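Local coordinates for uncharacterized protein (Legionella pneumophila subsp. pneumophila, PDB 4WRP), which is of unknown function but is probably a Legionella effector, represented by its C-terminal DUF5617 domain, at residues A[19-24]-A[38-43]. Residues are numbered along the deposited sequence; the frame is centred on the assembly and turned at random.
Sequences EIMNDP and IHAIRT
Met21, a selenomethionine in this crystal, meets residues 38-43 through its terminal methyl CE, a good example of how one flexible side chain can join two helices. CE lies 3.8 Å from Ile41 CG1 and 3.9 Å from the backbone N of Ile41, while the methyl CB of Ala40 stands 4.1 Å from the same CE. The methyl thus sits against the peptide linking Ala40 to Ile41, with an aliphatic carbon of each residue beside it. Two successive bends, at chi2 (-46°) and chi3 (-50°), fold the chain so that SE is set back and CE leads. The side chain of Ile41 runs across that of Met21 at about a right angle, and their closest approach is between CE and CG1. No hydrogen bond links the two segments, and the contact is one of van der Waals packing on aliphatic carbons and on the peptide.

In the fold this is a helix-helix contact within an all-helical domain: residues 19-21 end helix 6-21, and 38-43 belong to the next helix in the chain. Even here the backbones stay apart, with the CA atoms of Met21 and Ile41 separated by 7.2 Å. The tight side lies inward, where Ile41 is buried and also packs on Ser90, Leu93 and Val94 of helix 90-98. Met21 additionally touches Val44, about one turn further along helix 34-49. Ala40, partly exposed, borders Leu28 of the connecting loop.

The other side is looser. Past Met21 the chain leaves its helix through Asn22, which is exposed, and Pro24 diverges from helix 34-49. On that helix the carbonyl O of the exposed His39 takes the hydroxyl OG1 of Thr43 at 3.0 Å, from the face opposite the one used by Thr43 N.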
loop_
_atom_site.group_PDB
_atom_site.type_symbol
_atom_site.label_atom_id
_atom_site.label_comp_id
_atom_site.label_asym_id
_atom_site.label_seq_id
_atom_site.Cartn_x
_atom_site.Cartn_y
_atom_site.Cartn_z
ATOM N N GLU A 19 9.416 9.242 -0.295
ATOM C CA GLU A 19 10.691 9.657 -0.862
ATOM C C GLU A 19 10.526 9.705 -2.362
ATOM O O GLU A 19 10.873 10.694 -2.996
ATOM C CB GLU A 19 11.858 8.740 -0.475
ATOM C CG GLU A 19 13.146 9.137 -1.222
ATOM C CD GLU A 19 14.420 8.462 -0.725
ATOM O OE1 GLU A 19 14.445 7.968 0.426
ATOM O OE2 GLU A 19 15.428 8.455 -1.486
ATOM N N ILE A 20 9.932 8.677 -2.935
ATOM C CA ILE A 20 9.671 8.693 -4.383
ATOM C C ILE A 20 8.818 9.882 -4.835
ATOM O O ILE A 20 9.180 10.561 -5.784
ATOM C CB ILE A 20 9.045 7.355 -4.886
ATOM C CG1 ILE A 20 10.077 6.235 -4.762
ATOM C CG2 ILE A 20 8.699 7.467 -6.346
ATOM C CD1 ILE A 20 9.494 4.833 -4.715
HETATM N N MSE A 21 7.690 10.159 -4.171
HETATM C CA MSE A 21 6.815 11.209 -4.635
HETATM C C MSE A 21 7.450 12.591 -4.461
HETATM O O MSE A 21 7.068 13.483 -5.164
HETATM C CB MSE A 21 5.471 11.243 -3.908
HETATM C CG MSE A 21 4.667 9.964 -4.111
HETATM SE SE MSE A 21 4.637 9.390 -5.979
HETATM C CE MSE A 21 4.123 10.993 -6.965
ATOM N N ASN A 22 8.369 12.756 -3.520
ATOM C CA ASN A 22 9.085 13.990 -3.353
ATOM C C ASN A 22 10.285 14.139 -4.303
ATOM O O ASN A 22 11.028 15.075 -4.184
ATOM C CB ASN A 22 9.606 14.113 -1.915
ATOM C CG ASN A 22 8.531 14.527 -0.956
ATOM O OD1 ASN A 22 7.770 15.439 -1.223
ATOM N ND2 ASN A 22 8.459 13.849 0.163
ATOM N N ASP A 23 10.500 13.179 -5.197
ATOM C CA ASP A 23 11.553 13.280 -6.183
ATOM C C ASP A 23 11.330 14.519 -7.063
ATOM O O ASP A 23 10.243 14.717 -7.619
ATOM C CB ASP A 23 11.616 12.010 -7.046
ATOM C CG ASP A 23 12.887 11.925 -7.892
ATOM O OD1 ASP A 23 13.222 12.849 -8.643
ATOM O OD2 ASP A 23 13.593 10.926 -7.768
ATOM N N PRO A 24 12.380 15.347 -7.211
ATOM C CA PRO A 24 12.270 16.533 -8.037
ATOM C C PRO A 24 11.924 16.217 -9.512
ATOM O O PRO A 24 11.283 17.025 -10.199
ATOM C CB PRO A 24 13.647 17.179 -7.912
ATOM C CG PRO A 24 14.568 16.068 -7.532
ATOM C CD PRO A 24 13.744 15.111 -6.728
ATOM N N ILE A 38 -2.647 12.938 -8.978
ATOM C CA ILE A 38 -3.211 11.585 -9.000
ATOM C C ILE A 38 -2.555 10.748 -10.049
ATOM O O ILE A 38 -2.188 9.627 -9.782
ATOM C CB ILE A 38 -4.735 11.667 -9.219
ATOM C CG1 ILE A 38 -5.359 12.281 -7.958
ATOM C CG2 ILE A 38 -5.340 10.291 -9.479
ATOM C CD1 ILE A 38 -6.847 12.598 -8.054
ATOM N N HIS A 39 -2.380 11.274 -11.257
ATOM C CA HIS A 39 -1.711 10.508 -12.299
ATOM C C HIS A 39 -0.252 10.149 -12.003
ATOM O O HIS A 39 0.158 9.021 -12.251
ATOM C CB HIS A 39 -1.780 11.180 -13.681
ATOM C CG HIS A 39 -1.464 10.225 -14.797
ATOM N ND1 HIS A 39 -0.294 10.298 -15.534
ATOM C CD2 HIS A 39 -2.119 9.126 -15.238
ATOM C CE1 HIS A 39 -0.265 9.309 -16.407
ATOM N NE2 HIS A 39 -1.366 8.589 -16.254
ATOM N N ALA A 40 0.523 11.077 -11.461
ATOM C CA ALA A 40 1.897 10.792 -11.075
ATOM C C ALA A 40 1.954 9.703 -9.997
ATOM O O ALA A 40 2.760 8.771 -10.080
ATOM C CB ALA A 40 2.588 12.084 -10.581
ATOM N N ILE A 41 1.038 9.785 -9.025
ATOM C CA ILE A 41 0.954 8.766 -8.002
ATOM C C ILE A 41 0.552 7.449 -8.633
ATOM O O ILE A 41 1.099 6.385 -8.330
ATOM C CB ILE A 41 -0.084 9.155 -6.931
ATOM C CG1 ILE A 41 0.455 10.333 -6.134
ATOM C CG2 ILE A 41 -0.366 7.975 -5.999
ATOM C CD1 ILE A 41 -0.575 11.004 -5.267
ATOM N N ARG A 42 -0.423 7.501 -9.506
ATOM C CA ARG A 42 -0.842 6.254 -10.193
ATOM C C ARG A 42 0.317 5.571 -10.925
ATOM O O ARG A 42 0.535 4.338 -10.837
ATOM C CB ARG A 42 -1.949 6.549 -11.176
ATOM C CG ARG A 42 -2.510 5.254 -11.777
ATOM C CD ARG A 42 -3.181 5.437 -13.125
ATOM N NE ARG A 42 -3.693 4.121 -13.576
ATOM C CZ ARG A 42 -2.953 3.159 -14.138
ATOM N NH1 ARG A 42 -1.653 3.353 -14.362
ATOM N NH2 ARG A 42 -3.508 1.981 -14.505
ATOM N N THR A 43 1.092 6.381 -11.636
ATOM C CA THR A 43 2.279 5.872 -12.321
ATOM C C THR A 43 3.246 5.129 -11.409
ATOM O O THR A 43 3.679 4.016 -11.716
ATOM C CB THR A 43 2.994 7.005 -13.074
ATOM O OG1 THR A 43 2.045 7.539 -13.991
ATOM C CG2 THR A 43 4.142 6.460 -13.860
#